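Local coordinates for protein CalS13 (Micromonospora echinospora, PDB 4ZAS) that probably transfers an amino group to the keto carbon of a dTDP-linked sugar, as a pyridoxal phosphate-dependent aminotransferase of the DegT/DnrJ/EryC1 family, at residues A[112-117]-A[138-143]; A[162-167]-A[327-332]; A[196-201]-A[214-219]. All blocks are in the same frame, centred on the assembly; numbering follows the deposited sequence.

Interaction 1 of 3, residues A[112-117]-A[138-143]; sequences TPLTFE and ATLNMD. With T46 (dTDP-4-keto-6-deoxyglucose), chain H.
L114 and L140 bring two loops of the large sheet together, the one after strand 108-111 and the one after strand 129-132. From CB of L114, CG stands anti to the backbone N (chi1 -177°), which turns the branched end toward 138-143. CG already faces the carbonyl O of L140, and CD2 goes further, reaching that oxygen at 3.7 Å. The same methyl lies against L140 CB at 4.0 Å, the two leucines crossing at a slant, while the flank of L114 also rests on L372 of helix 370-375. At the other end of the contact M142 runs straight out through chi2 and then bends at chi3 (-69°), a kink that lays its CE 3.8 Å from the backbone N of T112.

No direct hydrogen bond spans the loops; a water does the polar work. It accepts from T112 OG1 at a suspiciously short 2.5 Å, a length that carries no weight, and gives its own hydrogens to the O of L114 (2.7 Å) and the O of L140 (2.9 Å). T112 OG1 in turn accepts from L114 N at 3.1 Å, an ST turn that runs into the inverse gamma turn centred on L114.

Two residues further on, F116 carries this segment into the substrate pocket. The O4 of the bound dTDP-4-keto-6-deoxyglucose hangs over the centre of the phenyl face, 2.9 Å above its plane. The second subunit lines the same site: its W248 meets the F116 ring, and its G52, L54 and E55 hydrogen-bond the ligand through their backbones. The polar link between the loops thus rests on one water, fixed by the T112 hydroxyl, that serves a carbonyl of each segment; the leucine and methionine contacts add van der Waals packing.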
loop_
_atom_site.group_PDB
_atom_site.type_symbol
_atom_site.label_atom_id
_atom_site.label_comp_id
_atom_site.label_asym_id
_atom_site.label_seq_id
_atom_site.Cartn_x
_atom_site.Cartn_y
_atom_site.Cartn_z
ATOM N N THR A 112 11.790 -18.793 3.176
ATOM C CA THR A 112 11.064 -19.945 3.684
ATOM C C THR A 112 9.636 -19.950 3.178
ATOM O O THR A 112 9.018 -18.902 3.052
ATOM C CB THR A 112 11.065 -19.992 5.205
ATOM O OG1 THR A 112 10.086 -20.953 5.627
ATOM C CG2 THR A 112 10.691 -18.641 5.757
ATOM N N PRO A 113 9.123 -21.139 2.839
ATOM C CA PRO A 113 7.741 -21.265 2.369
ATOM C C PRO A 113 6.728 -21.394 3.506
ATOM O O PRO A 113 5.520 -21.222 3.270
ATOM C CB PRO A 113 7.779 -22.537 1.508
ATOM C CG PRO A 113 8.904 -23.288 1.998
ATOM C CD PRO A 113 9.903 -22.354 2.598
ATOM N N LEU A 114 7.210 -21.659 4.719
ATOM C CA LEU A 114 6.330 -21.741 5.883
ATOM C C LEU A 114 6.179 -20.357 6.495
ATOM O O LEU A 114 6.923 -19.955 7.403
ATOM C CB LEU A 114 6.869 -22.749 6.909
ATOM C CG LEU A 114 6.011 -22.983 8.157
ATOM C CD1 LEU A 114 4.603 -23.198 7.731
ATOM C CD2 LEU A 114 6.505 -24.216 8.908
ATOM N N THR A 115 5.182 -19.641 5.999
ATOM C CA THR A 115 4.983 -18.255 6.378
ATOM C C THR A 115 3.751 -17.736 5.671
ATOM O O THR A 115 3.156 -18.446 4.853
ATOM C CB THR A 115 6.224 -17.377 6.005
ATOM O OG1 THR A 115 6.054 -16.029 6.471
ATOM C CG2 THR A 115 6.446 -17.381 4.500
ATOM N N PHE A 116 3.359 -16.509 6.005
ATOM C CA PHE A 116 2.295 -15.814 5.282
ATOM C C PHE A 116 2.791 -15.448 3.889
ATOM O O PHE A 116 3.968 -15.086 3.731
ATOM C CB PHE A 116 1.863 -14.557 6.041
ATOM C CG PHE A 116 0.741 -13.806 5.392
ATOM C CD1 PHE A 116 -0.491 -14.403 5.200
ATOM C CD2 PHE A 116 0.912 -12.478 4.997
ATOM C CE1 PHE A 116 -1.536 -13.695 4.623
ATOM C CE2 PHE A 116 -0.120 -11.773 4.414
ATOM C CZ PHE A 116 -1.347 -12.378 4.241
ATOM N N GLU A 117 1.914 -15.527 2.894
ATOM C CA GLU A 117 2.293 -15.191 1.517
ATOM C C GLU A 117 2.844 -13.759 1.367
ATOM O O GLU A 117 3.659 -13.496 0.486
ATOM C CB GLU A 117 1.106 -15.368 0.561
ATOM C CG GLU A 117 0.731 -16.823 0.258
ATOM C CD GLU A 117 -0.223 -17.476 1.270
ATOM O OE1 GLU A 117 -0.531 -16.889 2.332
ATOM O OE2 GLU A 117 -0.702 -18.580 0.958
ATOM N N ALA A 138 11.903 -28.400 14.051
ATOM C CA ALA A 138 11.839 -28.154 15.487
ATOM C C ALA A 138 11.425 -26.722 15.802
ATOM O O ALA A 138 10.845 -26.475 16.860
ATOM C CB ALA A 138 13.173 -28.464 16.149
ATOM N N THR A 139 11.745 -25.783 14.902
ATOM C CA THR A 139 11.469 -24.360 15.129
ATOM C C THR A 139 10.385 -23.787 14.208
ATOM O O THR A 139 9.850 -22.711 14.462
ATOM C CB THR A 139 12.741 -23.497 14.927
ATOM O OG1 THR A 139 13.234 -23.682 13.595
ATOM C CG2 THR A 139 13.847 -23.875 15.900
ATOM N N LEU A 140 10.086 -24.515 13.139
ATOM C CA LEU A 140 9.221 -24.060 12.064
ATOM C C LEU A 140 9.866 -22.895 11.306
ATOM O O LEU A 140 9.243 -22.315 10.411
ATOM C CB LEU A 140 7.845 -23.663 12.607
ATOM C CG LEU A 140 7.080 -24.736 13.390
ATOM C CD1 LEU A 140 5.778 -24.176 13.914
ATOM C CD2 LEU A 140 6.820 -26.005 12.570
ATOM N N ASN A 141 11.124 -22.582 11.630
ATOM C CA ASN A 141 11.868 -21.553 10.900
ATOM C C ASN A 141 12.830 -22.162 9.874
ATOM O O ASN A 141 12.934 -23.373 9.762
ATOM C CB ASN A 141 12.631 -20.634 11.869
ATOM C CG ASN A 141 11.704 -19.730 12.666
ATOM O OD1 ASN A 141 10.605 -19.417 12.220
ATOM N ND2 ASN A 141 12.152 -19.293 13.839
ATOM N N MET A 142 13.540 -21.312 9.137
ATOM C CA MET A 142 14.411 -21.755 8.047
ATOM C C MET A 142 15.519 -22.676 8.532
ATOM O O MET A 142 16.150 -22.413 9.548
ATOM C CB MET A 142 15.038 -20.554 7.336
ATOM C CG MET A 142 15.908 -20.915 6.156
ATOM S SD MET A 142 16.699 -19.484 5.402
ATOM C CE MET A 142 15.294 -18.626 4.680
ATOM N N ASP A 143 15.759 -23.741 7.776
ATOM C CA ASP A 143 16.890 -24.623 8.006
ATOM C C ASP A 143 18.154 -23.909 7.582
ATOM O O ASP A 143 18.412 -23.744 6.393
ATOM C CB ASP A 143 16.713 -25.922 7.224
ATOM C CG ASP A 143 17.751 -26.964 7.568
ATOM O OD1 ASP A 143 18.906 -26.599 7.868
ATOM O OD2 ASP A 143 17.408 -28.163 7.513
HETATM C C4 T46 H . -1.838 -12.656 7.996
HETATM C C5 T46 H . -2.329 -13.978 8.661
HETATM C C6 T46 H . -1.137 -14.652 9.269
HETATM C C21 T46 H . -10.771 -9.898 13.912
HETATM O O21 T46 H . -11.407 -10.164 14.887
HETATM N N31 T46 H . -10.629 -8.491 13.350
HETATM C C41 T46 H . -9.842 -8.197 12.156
HETATM O O41 T46 H . -9.767 -7.083 11.770
HETATM C C51 T46 H . -9.146 -9.264 11.443
HETATM C C5A T46 H . -8.311 -8.910 10.175
HETATM C C61 T46 H . -9.242 -10.653 11.938
HETATM N N11 T46 H . -10.025 -10.970 13.138
HETATM C C1, T46 H . -10.165 -12.348 13.676
HETATM C C2, T46 H . -10.946 -13.067 12.837
HETATM C C3, T46 H . -10.232 -14.528 12.615
HETATM O O3, T46 H . -10.887 -15.471 13.521
HETATM O O4, T46 H . -8.848 -13.069 13.823
HETATM C C4, T46 H . -8.994 -14.415 12.920
HETATM C C5, T46 H . -8.112 -14.300 11.657
HETATM O O5, T46 H . -8.710 -13.345 10.771
HETATM P P T46 H . -8.383 -13.488 9.148
HETATM O O1P T46 H . -9.589 -14.084 8.437
HETATM O O2P T46 H . -8.051 -12.120 8.597
HETATM O OPP T46 H . -7.035 -14.479 9.018
HETATM P P2 T46 H . -5.984 -14.580 7.705
HETATM O O4P T46 H . -5.388 -15.980 7.597
HETATM O O3P T46 H . -6.751 -14.229 6.445
HETATM O O1 T46 H . -4.755 -13.489 7.837
HETATM C C1 T46 H . -4.459 -12.946 9.063
HETATM C C2 T46 H . -3.993 -11.558 8.742
HETATM O O2 T46 H . -5.127 -10.813 8.185
HETATM C C3 T46 H . -2.943 -11.658 7.709
HETATM O O3 T46 H . -2.362 -10.344 7.461
HETATM O O4 T46 H . -0.710 -12.490 7.709
HETATM O O5 T46 H . -3.379 -13.753 9.653
HETATM O O HOH W 1 9.454 -20.716 8.061
#

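Interaction 2 of 3, residues A[162-167]-A[327-332]; sequences HWLGYP and MYPLKV
Chi1 of -55° puts CG of L164 anti to its carbonyl carbon, and chi2 near 175° then spreads the two methyls toward different partners, one to M327 and the other to P329. M327 answers with a chain that bends back at chi3 (-66°) and delivers its methyl to the leucine. L164 CD2 and M327 CE meet at 3.4 Å, a tight methyl contact, with M327 CB backing up the same branch at 3.8 Å; the two side chains run nearly perpendicular to one another. CD1 goes to the proline instead. It sits 3.5 Å from P329 CB and lies along the CG and CD side of that ring, leucine and proline passing in opposite senses. No hydrogen bond joins the two segments, so their meeting is wholly apolar.

The leucine is held in place by a compact turn. G165 N bonds to H162 O at 2.9 Å, and Y166 N to W163 O at 3.0 Å, while both L164 and G165 take positive phi. This sharp bend also drops L164 CD2 over one face of its neighbour's indole, 3.8 Å above the W163 plane and toward its rim. The methyl thus touches tryptophan and methionine from directions roughly at right angles. M327 also packs on V352, a residue of the substrate pocket, with its side chain about 6 Å from the bound sugar nucleotide.

The turn 162-167 leaves strand 155-161 of the seven-stranded sheet that marks the fold type I large domain and leads to helix 170-180. Strand 328-332 is the middle one of a separate three-stranded antiparallel sheet, flanked by 312-313 and 379-382. L164 also leans on H381 of strand 379-382, and backbone bonds from L164 to W326 and from G165 to A324 tie the turn to the approach to strand 328-332.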
loop_
_atom_site.group_PDB
_atom_site.type_symbol
_atom_site.label_atom_id
_atom_site.label_comp_id
_atom_site.label_asym_id
_atom_site.label_seq_id
_atom_site.Cartn_x
_atom_site.Cartn_y
_atom_site.Cartn_z
ATOM N N HIS A 162 10.663 -15.056 11.597
ATOM C CA HIS A 162 10.543 -15.475 12.993
ATOM C C HIS A 162 9.125 -15.968 13.225
ATOM O O HIS A 162 8.313 -15.265 13.822
ATOM C CB HIS A 162 10.828 -14.316 13.940
ATOM C CG HIS A 162 12.148 -13.646 13.717
ATOM N ND1 HIS A 162 13.351 -14.234 14.051
ATOM C CD2 HIS A 162 12.453 -12.429 13.206
ATOM C CE1 HIS A 162 14.340 -13.405 13.759
ATOM N NE2 HIS A 162 13.822 -12.304 13.246
ATOM N N TRP A 163 8.826 -17.176 12.777
ATOM C CA TRP A 163 7.464 -17.682 12.862
ATOM C C TRP A 163 6.941 -17.661 14.304
ATOM O O TRP A 163 7.639 -18.061 15.238
ATOM C CB TRP A 163 7.374 -19.092 12.272
ATOM C CG TRP A 163 5.968 -19.553 12.081
ATOM C CD1 TRP A 163 5.353 -20.607 12.704
ATOM C CD2 TRP A 163 4.977 -18.957 11.229
ATOM N NE1 TRP A 163 4.047 -20.711 12.278
ATOM C CE2 TRP A 163 3.794 -19.708 11.374
ATOM C CE3 TRP A 163 4.978 -17.861 10.357
ATOM C CZ2 TRP A 163 2.623 -19.400 10.674
ATOM C CZ3 TRP A 163 3.808 -17.557 9.664
ATOM C CH2 TRP A 163 2.653 -18.326 9.828
ATOM N N LEU A 164 5.741 -17.097 14.459
ATOM C CA LEU A 164 5.038 -16.930 15.738
ATOM C C LEU A 164 5.790 -16.061 16.736
ATOM O O LEU A 164 5.399 -15.969 17.892
ATOM C CB LEU A 164 4.747 -18.292 16.352
ATOM C CG LEU A 164 3.978 -19.171 15.373
ATOM C CD1 LEU A 164 3.802 -20.552 15.934
ATOM C CD2 LEU A 164 2.625 -18.534 15.032
ATOM N N GLY A 165 6.847 -15.399 16.284
ATOM C CA GLY A 165 7.666 -14.597 17.178
ATOM C C GLY A 165 8.751 -15.389 17.889
ATOM O O GLY A 165 9.325 -14.924 18.883
ATOM N N TYR A 166 9.033 -16.594 17.398
ATOM C CA TYR A 166 10.165 -17.360 17.904
ATOM C C TYR A 166 11.378 -17.007 17.061
ATOM O O TYR A 166 11.407 -17.272 15.864
ATOM C CB TYR A 166 9.906 -18.892 17.894
ATOM C CG TYR A 166 11.052 -19.681 18.494
ATOM C CD1 TYR A 166 11.099 -19.967 19.860
ATOM C CD2 TYR A 166 12.111 -20.112 17.705
ATOM C CE1 TYR A 166 12.167 -20.688 20.421
ATOM C CE2 TYR A 166 13.181 -20.832 18.257
ATOM C CZ TYR A 166 13.205 -21.115 19.614
ATOM O OH TYR A 166 14.269 -21.817 20.147
ATOM N N PRO A 167 12.370 -16.383 17.680
ATOM C CA PRO A 167 13.538 -15.884 16.944
ATOM C C PRO A 167 14.396 -16.937 16.247
ATOM O O PRO A 167 14.839 -17.908 16.854
ATOM C CB PRO A 167 14.361 -15.190 18.029
ATOM C CG PRO A 167 13.347 -14.807 19.079
ATOM C CD PRO A 167 12.355 -15.943 19.085
ATOM N N MET A 327 0.924 -16.899 18.492
ATOM C CA MET A 327 0.063 -18.063 18.605
ATOM C C MET A 327 0.915 -19.163 19.222
ATOM O O MET A 327 2.121 -19.031 19.281
ATOM C CB MET A 327 -0.494 -18.469 17.238
ATOM C CG MET A 327 -1.467 -17.461 16.671
ATOM S SD MET A 327 -2.081 -17.859 15.021
ATOM C CE MET A 327 -0.589 -17.726 14.079
ATOM N N TYR A 328 0.304 -20.233 19.711
ATOM C CA TYR A 328 1.080 -21.337 20.269
ATOM C C TYR A 328 1.077 -22.525 19.294
ATOM O O TYR A 328 0.006 -23.022 18.925
ATOM C CB TYR A 328 0.524 -21.759 21.633
ATOM C CG TYR A 328 1.415 -22.727 22.372
ATOM C CD1 TYR A 328 1.317 -24.088 22.157
ATOM C CD2 TYR A 328 2.369 -22.272 23.264
ATOM C CE1 TYR A 328 2.134 -24.973 22.816
ATOM C CE2 TYR A 328 3.198 -23.148 23.926
ATOM C CZ TYR A 328 3.079 -24.499 23.706
ATOM O OH TYR A 328 3.900 -25.373 24.386
ATOM N N PRO A 329 2.272 -22.966 18.861
ATOM C CA PRO A 329 2.481 -24.059 17.906
ATOM C C PRO A 329 2.484 -25.455 18.550
ATOM O O PRO A 329 2.984 -25.611 19.669
ATOM C CB PRO A 329 3.863 -23.753 17.334
ATOM C CG PRO A 329 4.570 -23.132 18.452
ATOM C CD PRO A 329 3.548 -22.333 19.228
ATOM N N LEU A 330 1.914 -26.437 17.846
ATOM C CA LEU A 330 2.031 -27.847 18.186
ATOM C C LEU A 330 2.226 -28.647 16.898
ATOM O O LEU A 330 1.788 -28.219 15.833
ATOM C CB LEU A 330 0.788 -28.358 18.914
ATOM C CG LEU A 330 0.510 -27.858 20.326
ATOM C CD1 LEU A 330 -0.765 -28.519 20.862
ATOM C CD2 LEU A 330 1.714 -28.105 21.232
ATOM N N LYS A 331 2.888 -29.795 16.977
ATOM C CA LYS A 331 2.837 -30.729 15.858
ATOM C C LYS A 331 2.080 -31.980 16.302
ATOM O O LYS A 331 2.518 -32.683 17.214
ATOM C CB LYS A 331 4.234 -31.060 15.352
ATOM C CG LYS A 331 4.969 -29.845 14.835
ATOM C CD LYS A 331 6.409 -30.158 14.556
ATOM C CE LYS A 331 7.191 -30.288 15.861
ATOM N NZ LYS A 331 8.581 -30.783 15.637
ATOM N N VAL A 332 0.947 -32.255 15.662
ATOM C CA VAL A 332 0.035 -33.291 16.141
ATOM C C VAL A 332 -0.251 -34.367 15.106
ATOM O O VAL A 332 -0.337 -34.080 13.916
ATOM C CB VAL A 332 -1.306 -32.668 16.594
ATOM C CG1 VAL A 332 -1.063 -31.647 17.670
ATOM C CG2 VAL A 332 -2.023 -31.995 15.431
#

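Interaction 3 of 3, residues A[196-201]-A[214-219]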
loop_
_atom_site.group_PDB
_atom_site.type_symbol
_atom_site.label_atom_id
_atom_site.label_comp_id
_atom_site.label_asym_id
_atom_site.label_seq_id
_atom_site.Cartn_x
_atom_site.Cartn_y
_atom_site.Cartn_z
ATOM N N GLN A 196 5.259 -11.052 13.216
ATOM C CA GLN A 196 4.561 -11.576 14.380
ATOM C C GLN A 196 5.410 -11.452 15.625
ATOM O O GLN A 196 5.090 -12.034 16.659
ATOM C CB GLN A 196 4.172 -13.030 14.160
ATOM C CG GLN A 196 3.499 -13.269 12.853
ATOM C CD GLN A 196 3.318 -14.732 12.553
ATOM O OE1 GLN A 196 3.852 -15.574 13.248
ATOM N NE2 GLN A 196 2.515 -15.044 11.541
ATOM N N ALA A 197 6.513 -10.726 15.513
ATOM C CA ALA A 197 7.575 -10.812 16.510
ATOM C C ALA A 197 7.713 -9.585 17.380
ATOM O O ALA A 197 8.730 -9.431 18.038
ATOM C CB ALA A 197 8.903 -11.084 15.816
ATOM N N TRP A 198 6.717 -8.709 17.403
ATOM C CA TRP A 198 6.822 -7.555 18.286
ATOM C C TRP A 198 7.041 -8.016 19.717
ATOM O O TRP A 198 6.281 -8.819 20.228
ATOM C CB TRP A 198 5.577 -6.656 18.232
ATOM C CG TRP A 198 5.660 -5.639 19.338
ATOM C CD1 TRP A 198 5.254 -5.798 20.630
ATOM C CD2 TRP A 198 6.216 -4.328 19.255
ATOM N NE1 TRP A 198 5.535 -4.674 21.358
ATOM C CE2 TRP A 198 6.118 -3.749 20.535
ATOM C CE3 TRP A 198 6.798 -3.589 18.224
ATOM C CZ2 TRP A 198 6.561 -2.464 20.810
ATOM C CZ3 TRP A 198 7.250 -2.317 18.500
ATOM C CH2 TRP A 198 7.126 -1.764 19.784
ATOM N N GLY A 199 8.073 -7.501 20.366
ATOM C CA GLY A 199 8.325 -7.840 21.750
ATOM C C GLY A 199 9.327 -8.968 21.868
ATOM O O GLY A 199 9.931 -9.180 22.925
ATOM N N ALA A 200 9.495 -9.720 20.787
ATOM C CA ALA A 200 10.423 -10.841 20.829
ATOM C C ALA A 200 11.824 -10.318 21.091
ATOM O O ALA A 200 12.179 -9.212 20.676
ATOM C CB ALA A 200 10.370 -11.647 19.539
ATOM N N THR A 201 12.605 -11.110 21.812
ATOM C CA THR A 201 13.947 -10.722 22.194
ATOM C C THR A 201 14.906 -11.853 21.812
ATOM O O THR A 201 14.530 -13.017 21.849
ATOM C CB THR A 201 14.000 -10.372 23.697
ATOM O OG1 THR A 201 14.525 -9.051 23.847
ATOM C CG2 THR A 201 14.838 -11.350 24.504
ATOM N N CYS A 214 15.072 -5.336 9.231
ATOM C CA CYS A 214 13.914 -6.010 9.860
ATOM C C CYS A 214 12.581 -5.336 9.527
ATOM O O CYS A 214 12.445 -4.115 9.661
ATOM C CB CYS A 214 14.069 -6.026 11.379
ATOM S SG CYS A 214 15.550 -6.814 11.958
ATOM N N VAL A 215 11.594 -6.131 9.117
ATOM C CA VAL A 215 10.262 -5.617 8.798
ATOM C C VAL A 215 9.235 -6.123 9.794
ATOM O O VAL A 215 9.112 -7.323 9.991
ATOM C CB VAL A 215 9.837 -6.001 7.375
ATOM C CG1 VAL A 215 8.459 -5.439 7.078
ATOM C CG2 VAL A 215 10.873 -5.524 6.358
ATOM N N TYR A 216 8.485 -5.201 10.393
ATOM C CA TYR A 216 7.437 -5.511 11.368
ATOM C C TYR A 216 6.070 -5.221 10.790
ATOM O O TYR A 216 5.942 -4.364 9.920
ATOM C CB TYR A 216 7.623 -4.686 12.647
ATOM C CG TYR A 216 8.667 -5.178 13.652
ATOM C CD1 TYR A 216 10.022 -4.893 13.503
ATOM C CD2 TYR A 216 8.275 -5.863 14.792
ATOM C CE1 TYR A 216 10.954 -5.317 14.448
ATOM C CE2 TYR A 216 9.182 -6.285 15.728
ATOM C CZ TYR A 216 10.521 -6.015 15.564
ATOM O OH TYR A 216 11.405 -6.457 16.537
ATOM N N SER A 217 5.045 -5.918 11.271
ATOM C CA SER A 217 3.676 -5.566 10.916
ATOM C C SER A 217 2.922 -5.039 12.120
ATOM O O SER A 217 3.082 -5.544 13.234
ATOM C CB SER A 217 2.931 -6.776 10.344
ATOM O OG SER A 217 1.537 -6.526 10.214
ATOM N N THR A 218 2.078 -4.036 11.894
ATOM C CA THR A 218 1.162 -3.586 12.933
ATOM C C THR A 218 -0.271 -3.675 12.418
ATOM O O THR A 218 -1.121 -2.840 12.767
ATOM C CB THR A 218 1.463 -2.153 13.407
ATOM O OG1 THR A 218 1.562 -1.282 12.279
ATOM C CG2 THR A 218 2.757 -2.117 14.179
ATOM N N GLY A 219 -0.526 -4.703 11.601
ATOM C CA GLY A 219 -1.866 -5.013 11.111
ATOM C C GLY A 219 -2.847 -5.379 12.219
ATOM O O GLY A 219 -2.465 -5.517 13.391
#
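Van der Waals packing comes first: Y216 pushes the edge of its ring at W198. Chi1 of -80° places CG beside the backbone N and swings the ring toward 196-201, where CE2 comes 3.7 Å from W198 CA, which lies in the ring plane. Y216 CD2 comes to the edge of the indole, 4.4 Å from W198 CE3, so the two aromatics do not stack; it is F231 that stacks on the tyrosine. A197 O approaches Y216 CE2 obliquely at 3.9 Å.

Hydrogen bonds act within each segment and beyond it. A200 N binds A197 O at 2.9 Å, closing a type II turn with G199 at its positive-phi corner. S217 OG accepts from G219 N at 3.1 Å, an ST turn, and also binds the phosphate of the pyridoxal phosphate-modified lysine at position 222; Q196 NE2 reaches the O3 of that cofactor. The Y216 hydroxyl is bonded to L207 O.

In the mixed sheet characteristic of fold type I (aspartate aminotransferase-like) enzymes, strand 213-217 runs between the parallel strand 189-193 and the antiparallel strand 230-233, while W198 reaches L285 and V288 of helix 275-305 and R70 of helix 58-71.

Overall arrangement
The turn 162-167 of interaction 2 lies between the other two contacts, its centre 10 Å from that of interaction 1 and 14 Å from that of interaction 3. Toward interaction 1, N141 grips it twice, OD1 to W163 N at 2.9 Å and ND2 to Y166 O at 3.0 Å. Toward interaction 3, Q196 OE1 takes L164 N at 2.7 Å, while Q196 NE2 packs on W163. Interactions 1 and 3, with centres 16 Å apart, do not touch. Along the chain interaction 3 nests inside the loop closed by interaction 2. Single residues of the segments, F116, S217 and Q196, reach the active site; the touching pairs lie behind, Y216 about 12 Å from the sugar nucleotide.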